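Local coordinates for DUF2666 domain-containing protein (Pyrococcus furiosus, PDB 3V68), which is of unknown function but belongs to the DUF2666 family and probably binds double-stranded DNA, at residues E3-E7 / E19-F24; L96-V100 / V239-L244; I178-V184 / F220-Y224; I189-F193 / L211-F215; I205-V209 / M229-L233. All blocks are in the same frame, centred on the assembly; numbering follows the deposited sequence.

Contact 1: residues E3-E7 / E19-F24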
# COMPACT_ATOMS: atom_id res chain seq x y z
N GLU A 3 13.08 6.19 23.74
CA GLU A 3 13.94 7.21 23.13
C GLU A 3 13.92 7.13 21.60
O GLU A 3 13.41 6.17 21.02
CB GLU A 3 15.37 7.13 23.67
CG GLU A 3 15.52 7.44 25.17
CD GLU A 3 14.94 8.80 25.58
OE1 GLU A 3 15.04 9.77 24.81
OE2 GLU A 3 14.39 8.88 26.70
N ARG A 4 14.49 8.15 20.97
CA ARG A 4 14.51 8.28 19.51
C ARG A 4 14.97 7.01 18.80
O ARG A 4 16.03 6.47 19.09
CB ARG A 4 15.39 9.46 19.09
CG ARG A 4 15.49 9.66 17.58
CD ARG A 4 16.34 10.86 17.25
NE ARG A 4 15.65 12.10 17.61
CZ ARG A 4 16.16 13.32 17.47
NH1 ARG A 4 17.38 13.49 16.98
NH2 ARG A 4 15.44 14.38 17.83
N ILE A 5 14.15 6.57 17.85
CA ILE A 5 14.40 5.35 17.10
C ILE A 5 13.54 5.36 15.84
O ILE A 5 12.42 5.86 15.84
CB ILE A 5 14.11 4.09 17.96
CG1 ILE A 5 14.60 2.81 17.26
CG2 ILE A 5 12.62 4.00 18.34
CD1 ILE A 5 14.58 1.56 18.13
N LEU A 6 14.07 4.81 14.75
CA LEU A 6 13.29 4.60 13.55
C LEU A 6 13.82 3.37 12.87
O LEU A 6 14.89 3.40 12.26
CB LEU A 6 13.39 5.82 12.63
CG LEU A 6 12.45 5.90 11.43
CD1 LEU A 6 11.00 5.62 11.83
CD2 LEU A 6 12.56 7.25 10.76
N GLU A 7 13.08 2.27 12.99
CA GLU A 7 13.57 0.99 12.48
C GLU A 7 12.46 0.08 11.96
O GLU A 7 11.32 0.12 12.43
CB GLU A 7 14.39 0.25 13.54
CG GLU A 7 13.64 -0.17 14.79
CD GLU A 7 14.44 -1.11 15.66
OE1 GLU A 7 13.87 -2.13 16.11
OE2 GLU A 7 15.65 -0.85 15.89
N GLU A 19 16.31 -2.31 8.35
CA GLU A 19 16.81 -0.97 8.05
C GLU A 19 16.43 -0.01 9.17
O GLU A 19 15.41 -0.19 9.83
CB GLU A 19 16.25 -0.47 6.71
CG GLU A 19 16.98 0.74 6.14
CD GLU A 19 16.81 0.86 4.64
OE1 GLU A 19 16.18 1.83 4.19
OE2 GLU A 19 17.32 -0.02 3.92
N ASN A 20 17.28 0.98 9.40
CA ASN A 20 16.98 2.03 10.37
C ASN A 20 17.50 3.37 9.88
O ASN A 20 18.20 3.45 8.86
CB ASN A 20 17.60 1.69 11.73
CG ASN A 20 19.12 1.78 11.72
OD1 ASN A 20 19.75 1.69 10.67
ND2 ASN A 20 19.71 1.96 12.90
N VAL A 21 17.12 4.42 10.59
CA VAL A 21 17.67 5.75 10.37
C VAL A 21 18.55 6.09 11.57
O VAL A 21 18.19 5.81 12.71
CB VAL A 21 16.56 6.80 10.20
CG1 VAL A 21 17.13 8.21 10.11
CG2 VAL A 21 15.75 6.49 8.96
N GLU A 22 19.73 6.65 11.29
CA GLU A 22 20.64 7.09 12.34
C GLU A 22 20.95 8.58 12.20
O GLU A 22 21.29 9.24 13.18
CB GLU A 22 21.92 6.25 12.33
CG GLU A 22 21.69 4.83 12.84
CD GLU A 22 22.91 3.94 12.68
OE1 GLU A 22 24.04 4.46 12.72
OE2 GLU A 22 22.72 2.71 12.53
N ASP A 23 20.84 9.08 10.97
CA ASP A 23 21.01 10.50 10.68
C ASP A 23 19.62 11.07 10.41
O ASP A 23 19.09 10.93 9.30
CB ASP A 23 21.94 10.68 9.48
CG ASP A 23 22.37 12.13 9.28
OD1 ASP A 23 21.91 13.02 10.02
OD2 ASP A 23 23.19 12.37 8.37
N PHE A 24 19.04 11.72 11.42
CA PHE A 24 17.63 12.10 11.41
C PHE A 24 17.33 13.43 10.72
O PHE A 24 17.03 14.44 11.37
CB PHE A 24 17.06 12.08 12.83
CG PHE A 24 16.86 10.71 13.39
CD1 PHE A 24 15.63 10.07 13.27
CD2 PHE A 24 17.91 10.03 14.01
CE1 PHE A 24 15.44 8.79 13.78
CE2 PHE A 24 17.73 8.75 14.52
CZ PHE A 24 16.49 8.13 14.41
O HOH W 1 17.04 4.46 14.71

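Contact 2: residues L96-V100 / V239-L244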
# COMPACT_ATOMS: atom_id res chain seq x y z
N LEU A 96 -15.42 -7.11 2.00
CA LEU A 96 -14.20 -6.60 2.62
C LEU A 96 -12.95 -7.15 1.94
O LEU A 96 -12.00 -6.40 1.66
CB LEU A 96 -14.17 -6.93 4.11
CG LEU A 96 -15.22 -6.27 5.01
CD1 LEU A 96 -15.15 -6.89 6.39
CD2 LEU A 96 -15.02 -4.75 5.08
N LEU A 97 -12.97 -8.45 1.65
CA LEU A 97 -11.82 -9.12 1.03
C LEU A 97 -11.66 -8.77 -0.44
O LEU A 97 -10.53 -8.66 -0.93
CB LEU A 97 -11.90 -10.63 1.24
CG LEU A 97 -11.76 -11.12 2.69
CD1 LEU A 97 -12.20 -12.58 2.80
CD2 LEU A 97 -10.33 -10.95 3.20
N VAL A 98 -12.78 -8.60 -1.15
CA VAL A 98 -12.75 -8.15 -2.54
C VAL A 98 -12.05 -6.79 -2.68
O VAL A 98 -11.25 -6.59 -3.59
CB VAL A 98 -14.17 -8.13 -3.19
CG1 VAL A 98 -14.18 -7.34 -4.50
CG2 VAL A 98 -14.65 -9.55 -3.44
N GLU A 99 -12.34 -5.87 -1.76
CA GLU A 99 -11.69 -4.56 -1.78
C GLU A 99 -10.18 -4.66 -1.56
O GLU A 99 -9.39 -3.96 -2.21
CB GLU A 99 -12.33 -3.61 -0.77
CG GLU A 99 -11.91 -2.16 -0.98
CD GLU A 99 -12.51 -1.19 0.02
OE1 GLU A 99 -13.13 -1.64 1.01
OE2 GLU A 99 -12.36 0.03 -0.19
N VAL A 100 -9.77 -5.55 -0.65
CA VAL A 100 -8.36 -5.84 -0.41
C VAL A 100 -7.69 -6.40 -1.68
O VAL A 100 -6.64 -5.90 -2.09
CB VAL A 100 -8.17 -6.81 0.78
CG1 VAL A 100 -6.73 -7.33 0.87
CG2 VAL A 100 -8.57 -6.11 2.07
N VAL A 239 -3.41 -1.22 0.59
CA VAL A 239 -4.37 -2.18 1.17
C VAL A 239 -4.99 -1.61 2.46
O VAL A 239 -4.27 -1.21 3.37
CB VAL A 239 -3.70 -3.55 1.47
CG1 VAL A 239 -4.62 -4.45 2.29
CG2 VAL A 239 -3.27 -4.24 0.17
N PRO A 240 -6.34 -1.56 2.52
CA PRO A 240 -6.98 -1.05 3.73
C PRO A 240 -6.92 -2.06 4.88
O PRO A 240 -7.60 -3.10 4.85
CB PRO A 240 -8.43 -0.79 3.28
CG PRO A 240 -8.65 -1.75 2.17
CD PRO A 240 -7.32 -1.90 1.47
N SER A 241 -6.09 -1.76 5.88
CA SER A 241 -5.87 -2.69 7.00
C SER A 241 -7.17 -2.94 7.76
O SER A 241 -7.38 -4.04 8.26
CB SER A 241 -4.80 -2.17 7.95
OG SER A 241 -5.27 -1.05 8.69
N LYS A 242 -8.03 -1.93 7.82
CA LYS A 242 -9.30 -2.05 8.56
C LYS A 242 -10.18 -3.18 8.01
O LYS A 242 -10.89 -3.83 8.77
CB LYS A 242 -10.05 -0.71 8.63
CG LYS A 242 -10.63 -0.16 7.34
CD LYS A 242 -11.41 1.11 7.62
CE LYS A 242 -12.26 1.55 6.43
NZ LYS A 242 -13.14 2.70 6.79
N ASN A 243 -10.11 -3.42 6.70
CA ASN A 243 -10.87 -4.53 6.10
C ASN A 243 -10.43 -5.87 6.67
O ASN A 243 -11.26 -6.73 6.96
CB ASN A 243 -10.74 -4.53 4.58
CG ASN A 243 -11.44 -3.36 3.92
OD1 ASN A 243 -11.46 -2.25 4.45
ND2 ASN A 243 -12.00 -3.60 2.73
N LEU A 244 -9.13 -6.04 6.85
CA LEU A 244 -8.57 -7.27 7.37
C LEU A 244 -8.82 -7.39 8.87
O LEU A 244 -9.08 -8.49 9.37
CB LEU A 244 -7.08 -7.38 7.03
CG LEU A 244 -6.73 -7.42 5.53
CD1 LEU A 244 -5.22 -7.28 5.32
CD2 LEU A 244 -7.27 -8.68 4.86
O HOH W 2 -11.88 0.11 3.29

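Contact 3: residues I178-V184 / F220-Y224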
# COMPACT_ATOMS: atom_id res chain seq x y z
N ILE A 178 4.81 10.20 5.48
CA ILE A 178 5.69 10.74 4.45
C ILE A 178 5.32 12.19 4.10
O ILE A 178 6.19 13.04 3.95
CB ILE A 178 5.74 9.84 3.18
CG1 ILE A 178 6.52 8.56 3.47
CG2 ILE A 178 6.41 10.58 2.00
CD1 ILE A 178 6.25 7.44 2.46
N LYS A 179 4.02 12.46 3.99
CA LYS A 179 3.56 13.81 3.67
C LYS A 179 3.85 14.85 4.77
O LYS A 179 3.88 16.04 4.49
CB LYS A 179 2.08 13.82 3.25
CG LYS A 179 1.19 12.83 3.98
CD LYS A 179 -0.27 13.07 3.63
CE LYS A 179 -1.20 12.22 4.48
NZ LYS A 179 -1.16 12.60 5.93
N ASP A 180 4.07 14.38 6.00
CA ASP A 180 4.49 15.26 7.09
C ASP A 180 5.98 15.58 7.00
O ASP A 180 6.38 16.75 7.12
CB ASP A 180 4.19 14.63 8.46
CG ASP A 180 2.70 14.54 8.75
OD1 ASP A 180 1.92 15.34 8.18
OD2 ASP A 180 2.31 13.68 9.57
N PHE A 181 6.80 14.55 6.80
CA PHE A 181 8.25 14.73 6.72
C PHE A 181 8.70 15.40 5.44
O PHE A 181 9.72 16.09 5.42
CB PHE A 181 8.97 13.41 6.96
CG PHE A 181 8.89 12.94 8.38
CD1 PHE A 181 8.02 11.93 8.75
CD2 PHE A 181 9.66 13.56 9.36
CE1 PHE A 181 7.93 11.52 10.08
CE2 PHE A 181 9.58 13.15 10.69
CZ PHE A 181 8.71 12.13 11.05
N ALA A 182 7.92 15.23 4.37
CA ALA A 182 8.23 15.88 3.10
C ALA A 182 7.42 17.16 2.86
O ALA A 182 7.48 17.74 1.77
CB ALA A 182 8.06 14.90 1.95
N ASP A 183 6.68 17.62 3.87
CA ASP A 183 5.84 18.83 3.77
C ASP A 183 5.00 18.85 2.49
O ASP A 183 5.03 19.81 1.72
CB ASP A 183 6.69 20.11 3.84
CG ASP A 183 7.21 20.40 5.23
OD1 ASP A 183 8.04 21.32 5.36
OD2 ASP A 183 6.78 19.74 6.20
N VAL A 184 4.26 17.76 2.26
CA VAL A 184 3.34 17.66 1.13
C VAL A 184 2.04 18.36 1.51
O VAL A 184 1.42 18.03 2.52
CB VAL A 184 3.06 16.18 0.76
CG1 VAL A 184 1.93 16.06 -0.25
CG2 VAL A 184 4.33 15.49 0.24
N PHE A 220 7.76 13.34 -4.04
CA PHE A 220 6.81 12.87 -3.02
C PHE A 220 5.39 13.32 -3.30
O PHE A 220 4.45 12.52 -3.21
CB PHE A 220 7.28 13.27 -1.63
CG PHE A 220 8.58 12.64 -1.24
CD1 PHE A 220 8.63 11.29 -0.88
CD2 PHE A 220 9.76 13.37 -1.28
CE1 PHE A 220 9.84 10.69 -0.55
CE2 PHE A 220 10.98 12.77 -0.94
CZ PHE A 220 11.01 11.43 -0.58
N GLU A 221 5.25 14.59 -3.67
CA GLU A 221 3.94 15.16 -3.98
C GLU A 221 3.18 14.41 -5.08
O GLU A 221 1.96 14.28 -5.00
CB GLU A 221 4.08 16.64 -4.35
CG GLU A 221 4.52 17.53 -3.20
CD GLU A 221 4.97 18.91 -3.65
OE1 GLU A 221 5.53 19.03 -4.76
OE2 GLU A 221 4.79 19.88 -2.90
N VAL A 222 3.90 13.92 -6.08
CA VAL A 222 3.27 13.19 -7.19
C VAL A 222 2.66 11.84 -6.78
O VAL A 222 1.68 11.42 -7.37
CB VAL A 222 4.19 13.02 -8.43
CG1 VAL A 222 4.60 14.38 -8.98
CG2 VAL A 222 5.40 12.14 -8.12
N ARG A 223 3.24 11.19 -5.77
CA ARG A 223 2.66 9.94 -5.23
C ARG A 223 1.29 10.19 -4.62
O ARG A 223 0.41 9.33 -4.71
CB ARG A 223 3.57 9.30 -4.17
CG ARG A 223 4.58 8.29 -4.71
CD ARG A 223 5.71 8.99 -5.44
NE ARG A 223 6.55 8.04 -6.15
CZ ARG A 223 7.57 8.37 -6.93
NH1 ARG A 223 7.90 9.65 -7.13
NH2 ARG A 223 8.27 7.41 -7.53
N TYR A 224 1.11 11.35 -4.01
CA TYR A 224 -0.18 11.70 -3.41
C TYR A 224 -1.17 12.18 -4.46
O TYR A 224 -2.36 11.89 -4.37
CB TYR A 224 0.01 12.70 -2.27
CG TYR A 224 0.75 12.06 -1.12
CD1 TYR A 224 0.08 11.27 -0.19
CD2 TYR A 224 2.14 12.19 -1.00
CE1 TYR A 224 0.75 10.65 0.85
CE2 TYR A 224 2.82 11.58 0.04
CZ TYR A 224 2.13 10.81 0.96
OH TYR A 224 2.81 10.21 1.97

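Contact 4: residues I189-F193 / L211-F215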
# COMPACT_ATOMS: atom_id res chain seq x y z
N ILE A 189 -3.65 19.23 -2.97
CA ILE A 189 -3.80 18.11 -3.89
C ILE A 189 -5.26 17.66 -3.98
O ILE A 189 -5.77 17.38 -5.07
CB ILE A 189 -2.86 16.93 -3.52
CG1 ILE A 189 -1.40 17.33 -3.78
CG2 ILE A 189 -3.22 15.66 -4.30
CD1 ILE A 189 -0.36 16.38 -3.21
N VAL A 190 -5.94 17.58 -2.83
CA VAL A 190 -7.35 17.22 -2.83
C VAL A 190 -8.15 18.23 -3.67
O VAL A 190 -8.95 17.85 -4.52
CB VAL A 190 -7.92 17.13 -1.39
CG1 VAL A 190 -9.45 17.05 -1.41
CG2 VAL A 190 -7.33 15.93 -0.67
N GLU A 191 -7.89 19.51 -3.44
CA GLU A 191 -8.64 20.55 -4.14
C GLU A 191 -8.33 20.59 -5.64
O GLU A 191 -9.20 20.88 -6.45
CB GLU A 191 -8.45 21.90 -3.46
CG GLU A 191 -9.17 21.93 -2.12
CD GLU A 191 -8.92 23.18 -1.32
OE1 GLU A 191 -8.59 24.24 -1.90
OE2 GLU A 191 -9.09 23.10 -0.08
N TYR A 192 -7.09 20.27 -5.99
CA TYR A 192 -6.68 20.18 -7.39
C TYR A 192 -7.58 19.24 -8.21
O TYR A 192 -7.93 19.54 -9.36
CB TYR A 192 -5.22 19.71 -7.44
CG TYR A 192 -4.59 19.64 -8.81
CD1 TYR A 192 -4.48 18.43 -9.48
CD2 TYR A 192 -4.06 20.78 -9.41
CE1 TYR A 192 -3.88 18.35 -10.73
CE2 TYR A 192 -3.45 20.72 -10.66
CZ TYR A 192 -3.37 19.50 -11.31
OH TYR A 192 -2.78 19.42 -12.55
N PHE A 193 -7.98 18.12 -7.61
CA PHE A 193 -8.82 17.13 -8.28
C PHE A 193 -10.32 17.30 -7.99
O PHE A 193 -11.13 16.44 -8.33
CB PHE A 193 -8.36 15.71 -7.91
CG PHE A 193 -7.04 15.32 -8.52
CD1 PHE A 193 -6.99 14.89 -9.84
CD2 PHE A 193 -5.86 15.39 -7.78
CE1 PHE A 193 -5.77 14.53 -10.42
CE2 PHE A 193 -4.64 15.03 -8.35
CZ PHE A 193 -4.60 14.60 -9.67
N LEU A 211 -5.08 15.74 -16.19
CA LEU A 211 -4.94 16.65 -15.07
C LEU A 211 -3.84 16.19 -14.11
O LEU A 211 -3.02 17.00 -13.66
CB LEU A 211 -6.27 16.84 -14.34
CG LEU A 211 -6.27 17.92 -13.24
CD1 LEU A 211 -5.99 19.30 -13.81
CD2 LEU A 211 -7.58 17.91 -12.46
N PHE A 212 -3.79 14.89 -13.84
CA PHE A 212 -2.70 14.36 -13.04
C PHE A 212 -1.33 14.62 -13.68
O PHE A 212 -0.38 15.02 -13.00
CB PHE A 212 -2.86 12.86 -12.77
CG PHE A 212 -1.56 12.20 -12.39
CD1 PHE A 212 -1.09 12.28 -11.08
CD2 PHE A 212 -0.78 11.58 -13.36
CE1 PHE A 212 0.14 11.73 -10.74
CE2 PHE A 212 0.44 11.02 -13.03
CZ PHE A 212 0.90 11.09 -11.71
N ARG A 213 -1.23 14.39 -14.99
CA ARG A 213 0.05 14.59 -15.68
C ARG A 213 0.53 16.03 -15.66
O ARG A 213 1.73 16.29 -15.69
CB ARG A 213 -0.02 14.06 -17.11
CG ARG A 213 -0.21 12.57 -17.20
CD ARG A 213 0.20 12.05 -18.56
NE ARG A 213 -0.25 10.69 -18.79
CZ ARG A 213 0.37 9.60 -18.33
NH1 ARG A 213 1.47 9.70 -17.60
NH2 ARG A 213 -0.13 8.40 -18.61
N GLU A 214 -0.42 16.97 -15.58
CA GLU A 214 -0.10 18.39 -15.52
C GLU A 214 0.21 18.88 -14.11
O GLU A 214 0.57 20.05 -13.93
CB GLU A 214 -1.25 19.20 -16.12
CG GLU A 214 -1.41 18.97 -17.61
CD GLU A 214 -2.76 19.38 -18.12
OE1 GLU A 214 -2.97 19.28 -19.35
OE2 GLU A 214 -3.62 19.80 -17.31
N PHE A 215 0.08 18.00 -13.12
CA PHE A 215 0.33 18.38 -11.73
C PHE A 215 1.81 18.63 -11.52
O PHE A 215 2.64 17.76 -11.75
CB PHE A 215 -0.21 17.32 -10.75
CG PHE A 215 0.15 17.59 -9.31
CD1 PHE A 215 -0.59 18.48 -8.55
CD2 PHE A 215 1.23 16.93 -8.73
CE1 PHE A 215 -0.26 18.72 -7.21
CE2 PHE A 215 1.57 17.16 -7.39
CZ PHE A 215 0.83 18.06 -6.63

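Contact 5: residues I205-V209 / M229-L233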
# COMPACT_ATOMS: atom_id res chain seq x y z
N ILE A 205 -12.10 9.69 -17.51
CA ILE A 205 -10.84 9.04 -17.16
C ILE A 205 -9.67 9.71 -17.90
O ILE A 205 -8.64 10.03 -17.30
CB ILE A 205 -10.88 7.51 -17.44
CG1 ILE A 205 -11.88 6.83 -16.49
CG2 ILE A 205 -9.49 6.88 -17.31
CD1 ILE A 205 -12.18 5.36 -16.82
N LYS A 206 -9.85 9.93 -19.20
CA LYS A 206 -8.87 10.64 -20.01
C LYS A 206 -8.56 12.02 -19.42
O LYS A 206 -7.40 12.40 -19.27
CB LYS A 206 -9.38 10.78 -21.45
CG LYS A 206 -8.34 11.24 -22.45
CD LYS A 206 -8.94 11.37 -23.86
CE LYS A 206 -9.37 10.03 -24.44
NZ LYS A 206 -10.03 10.18 -25.77
N GLU A 207 -9.60 12.76 -19.08
CA GLU A 207 -9.45 14.10 -18.51
C GLU A 207 -8.71 14.11 -17.18
O GLU A 207 -7.83 14.95 -16.95
CB GLU A 207 -10.82 14.77 -18.36
CG GLU A 207 -11.43 15.19 -19.68
CD GLU A 207 -12.94 15.35 -19.62
OE1 GLU A 207 -13.53 15.23 -18.53
OE2 GLU A 207 -13.55 15.58 -20.69
N ILE A 208 -9.04 13.17 -16.29
CA ILE A 208 -8.42 13.17 -14.97
C ILE A 208 -6.96 12.72 -15.01
O ILE A 208 -6.12 13.22 -14.25
CB ILE A 208 -9.27 12.44 -13.88
CG1 ILE A 208 -8.87 12.94 -12.48
CG2 ILE A 208 -9.18 10.91 -14.02
CD1 ILE A 208 -9.65 12.34 -11.32
N VAL A 209 -6.65 11.78 -15.91
CA VAL A 209 -5.26 11.37 -16.11
C VAL A 209 -4.43 12.54 -16.63
O VAL A 209 -3.32 12.79 -16.14
CB VAL A 209 -5.15 10.15 -17.06
CG1 VAL A 209 -3.70 9.91 -17.47
CG2 VAL A 209 -5.71 8.92 -16.38
N MET A 229 -5.96 11.07 -7.60
CA MET A 229 -6.57 10.84 -8.91
C MET A 229 -7.29 9.49 -8.93
O MET A 229 -8.45 9.39 -9.35
CB MET A 229 -5.52 10.91 -10.02
CG MET A 229 -6.06 10.68 -11.43
SD MET A 229 -6.14 8.94 -11.92
CE MET A 229 -4.42 8.60 -12.27
N LEU A 230 -6.61 8.45 -8.45
CA LEU A 230 -7.19 7.11 -8.37
C LEU A 230 -8.41 7.03 -7.45
O LEU A 230 -9.35 6.30 -7.75
CB LEU A 230 -6.13 6.09 -7.96
CG LEU A 230 -5.01 5.86 -8.98
CD1 LEU A 230 -3.91 5.03 -8.35
CD2 LEU A 230 -5.51 5.23 -10.28
N SER A 231 -8.40 7.79 -6.36
CA SER A 231 -9.53 7.79 -5.42
C SER A 231 -10.83 8.24 -6.07
O SER A 231 -11.92 7.80 -5.67
CB SER A 231 -9.21 8.64 -4.19
OG SER A 231 -9.47 10.01 -4.43
N LYS A 232 -10.73 9.10 -7.09
CA LYS A 232 -11.91 9.61 -7.78
C LYS A 232 -12.59 8.52 -8.62
O LYS A 232 -13.75 8.65 -8.99
CB LYS A 232 -11.57 10.83 -8.65
CG LYS A 232 -11.00 12.02 -7.89
CD LYS A 232 -11.89 12.47 -6.74
CE LYS A 232 -11.37 13.74 -6.09
NZ LYS A 232 -12.00 13.98 -4.75
N LEU A 233 -11.83 7.47 -8.93
CA LEU A 233 -12.35 6.30 -9.63
C LEU A 233 -12.74 5.18 -8.66
O LEU A 233 -13.19 4.11 -9.09
CB LEU A 233 -11.31 5.77 -10.62
CG LEU A 233 -11.13 6.47 -11.98
CD1 LEU A 233 -10.47 7.83 -11.84
CD2 LEU A 233 -10.32 5.57 -12.90

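Contact 1: residues E3-E7 / E19-F24
Arg4 and Phe24 make the aromatic part of this contact. The aliphatic stem of Arg4 lies over one face of the Phe24 ring, with CD 3.7 Å from the ring centroid and only 11° off the normal, a CH-pi contact. The chain runs extended as far as CD and turns at chi3 (-70°), which leaves the guanidinium tilted 47° to the ring; any cation-pi attraction at that range is weak. Arginine suits the place because its methylenes can lie on a ring while its charge reaches onward. Val21 CG1 sits over the opposite face of Phe24, so the ring is held between two aliphatic groups.

Among the apolar contacts, Leu6 and Val21 lie side by side, CD2 of Leu6 3.7 Å from CG2 of Val21, and both also touch Phe32 of helix 26-43. Leu6 CB meets Phe24 CE1 at 3.8 Å.

The backbone belongs to the beta hairpin of strands 5-12 and 15-20, at one edge of a four-stranded antiparallel sheet. Glu7 and Asn20 form a non-hydrogen-bonded antiparallel pair. Beyond it Val21 N donates to Leu6 O over 3.0 Å, and a water then joins Leu6 N to Val21 O where the chains spread apart.

Polar ends bond away from the facing strand: Glu7 forms a salt bridge with Arg131; within its own segment Asn20 ND2 donates to Glu22 OE2, and its OD1 accepts from Lys127.

Contact 2: residues L96-V100 / V239-L244
Asn243 lays its CB against Val100 CG2, 3.7 Å away, and, with CG anti to its carbonyl carbon (chi1 -69°), points its amide at the helical backbone carbonyl of Leu96, which also takes a weak bond from Val100 N. Asparagine suits the place because its NH2 has two hydrogens for two acceptors. One makes an almost straight bond (175°) to Leu96 O, 3.0 Å away, in the carbonyl plane and on a lone pair; the other goes to Glu99 OE1 at 2.8 Å, from above the carboxylate plane. Both acceptors lie close to the amide plane, which fixes its rotation. A water donates to Glu99 OE1 and Asn243 OD1 together, and Lys236 holds the second carboxylate oxygen.

The amide thus clamps helix 241-248, the last of the second DUF2666 region, onto helix 91-110 of the first. A leucine in place of Asn243 would probably deprive Leu96 O and Glu99 OE1 of the donor that ties them together.

Beside the amide, on the Val100 side, the chemistry is apolar. Val100 uses both methyls: CG1 meets Val239 CG1 at 3.8 Å, while CG2 also reaches Leu244 CD2 at 4.0 Å.

Contact 3: residues I178-V184 / F220-Y224
The backbones come nearest at Val184 and Glu221, whose CA atoms stand 5.7 Å apart, just after the chain of helix 160-181 has turned back at its end and beside the first turn of helix 219-231. Tyr224 reaches across to helix 160-181. Its ring has Lys179 CB over one face, 4.2 Å from the centroid and displaced toward the rim, a CH-pi contact; CG and CD run on past CZ and CE1. Lysine serves well here because its methylenes cover the ring while NZ, in the conformer described, bends off to the carbonyl of Asn176. Ile178 CG2 lies at the edge of the same ring, and Val184 CG1 approaches CD2 obliquely at 3.9 Å. The hydroxyl is wedged against Ile178 CB and is hydrogen-bonded to the carbonyl of Val175, so this buried polar tip has a partner one turn back along the helix.

Phe220 fills the neighbouring place, with CD1 3.7 Å from Ile178 CG2 and CG 3.9 Å from Ala182 CB. A methyl is small enough to let the ring in close to the helix end. Val184 CG2 packs against the CG of Glu221, whose carboxylate turns back to Asn218 N.

What puts Val184 there is a Schellman motif: Asp183, with positive phi, is the C-prime residue, Val184 N bonds to Lys179 O, and Asp183 N bonds weakly to Asp180 O, folding the chain back toward helix 219-231.

Contact 4: residues I189-F193 / L211-F215
Tyr192 meets both ends of the segment 211-215, and round its ring the packing is tight. With CG anti to the backbone N (chi1 -176°), the ring extends across to Leu211, where the hydroxyl donates to Leu211 O over 2.7 Å, tilted 26° from the carbonyl plane. Leu211 CG lies 3.5 Å from Tyr192 CE1, and Phe215 turns its edge to a face of the tyrosine, CD1 above the ring centre with the planes 74° apart. Tyrosine suits the place: its ring takes the edge-to-face partner while its hydroxyl reaches a carbonyl near the helix end. Ile189 CG1 packs on Phe215 CZ at 3.7 Å.

Phe193 carries the deeper, buried side, with slightly longer contacts to 211-215. Its CZ comes edge-on to Phe212 CB at 4.0 Å, and Leu211 CD2 stands the same distance from Phe193 CD1; Met229 of helix 219-231 packs on this ring as well.

Toward the surface the contact thins out. Glu214 offers little more than CB, 3.9 Å from Tyr192 OH, its carboxylate being bound to Gln210.

Two helix C-termini thus meet through an aromatic cluster, joining helices 186-192 and 202-213 in the all-helical part of the second DUF2666 region.

Contact 5: residues I205-V209 / M229-L233
Ile208 takes chi1 -158°, with the chain extended beyond, so that CG1 lies anti to the backbone N and carries CD1 out toward helix 219-231, while CG2 is left between the backbone N and the carbonyl carbon. Met229 answers from the other side: CG is anti to its own N, and in the conformer described the chain then bends at chi2 (-87°) and chi3 (-76°), bringing the sulfur round beside Ile208.

The longer branch of Ile208 packs CG1 on Met229 CG at 3.8 Å and ends with CD1 on the aliphatic stem of Lys232, 3.6 Å from CB. The shorter, CG2, faces Leu233 CD1 at 4.0 Å, the two side chains sliding past each other in opposite directions. A branched residue suits the spot because it can pack in two directions from CB. An alanine here would probably open a gap between the helices, leaving the stem of Lys232, Met229 CG and Leu233 CD1 without the surface they pack on.

The flanks are lighter. The Ile205 and Leu233 side chains cross at about a right angle, CG1 4.1 Å from CD2, and in the same methionine conformer Val209 CG2 lightly touches Met229 CE at 4.3 Å. Flexible methionine can fit itself between these stiffer, branched neighbours. Lys232 lends only its methylenes; its amino group makes a salt bridge with Glu228 of helix 219-231.

Outside the pair, Leu70 of helix 66-73 touches both Val209 and Leu230. The contact is thus an apolar helix-helix interface, in which one face of helix 202-213 packs against the C-terminal turn of helix 219-231.

How the contacts relate
Contacts 2 and 5 are buried, whereas contacts 1, 3 and 4 are partly open. Contacts 3, 4 and 5 belong to one helical region: contacts 3 and 5 share helix 219-231, contacts 4 and 5 share helix 202-213, Val184 of contact 3 packs on Ile189 of contact 4, and Phe193 of contact 4 touches both Ile208 and Met229 of contact 5. Their chemistry passes from aromatic rings in contacts 3 and 4 to aliphatic chains in contact 5. Contact 2 instead joins the two DUF2666 regions, with a polar clamp beside its apolar layer. Contact 1, the beta member, about 30 Å from contact 2 between centres, combines a backbone bond and a water bridge with an aromatic-aliphatic cluster.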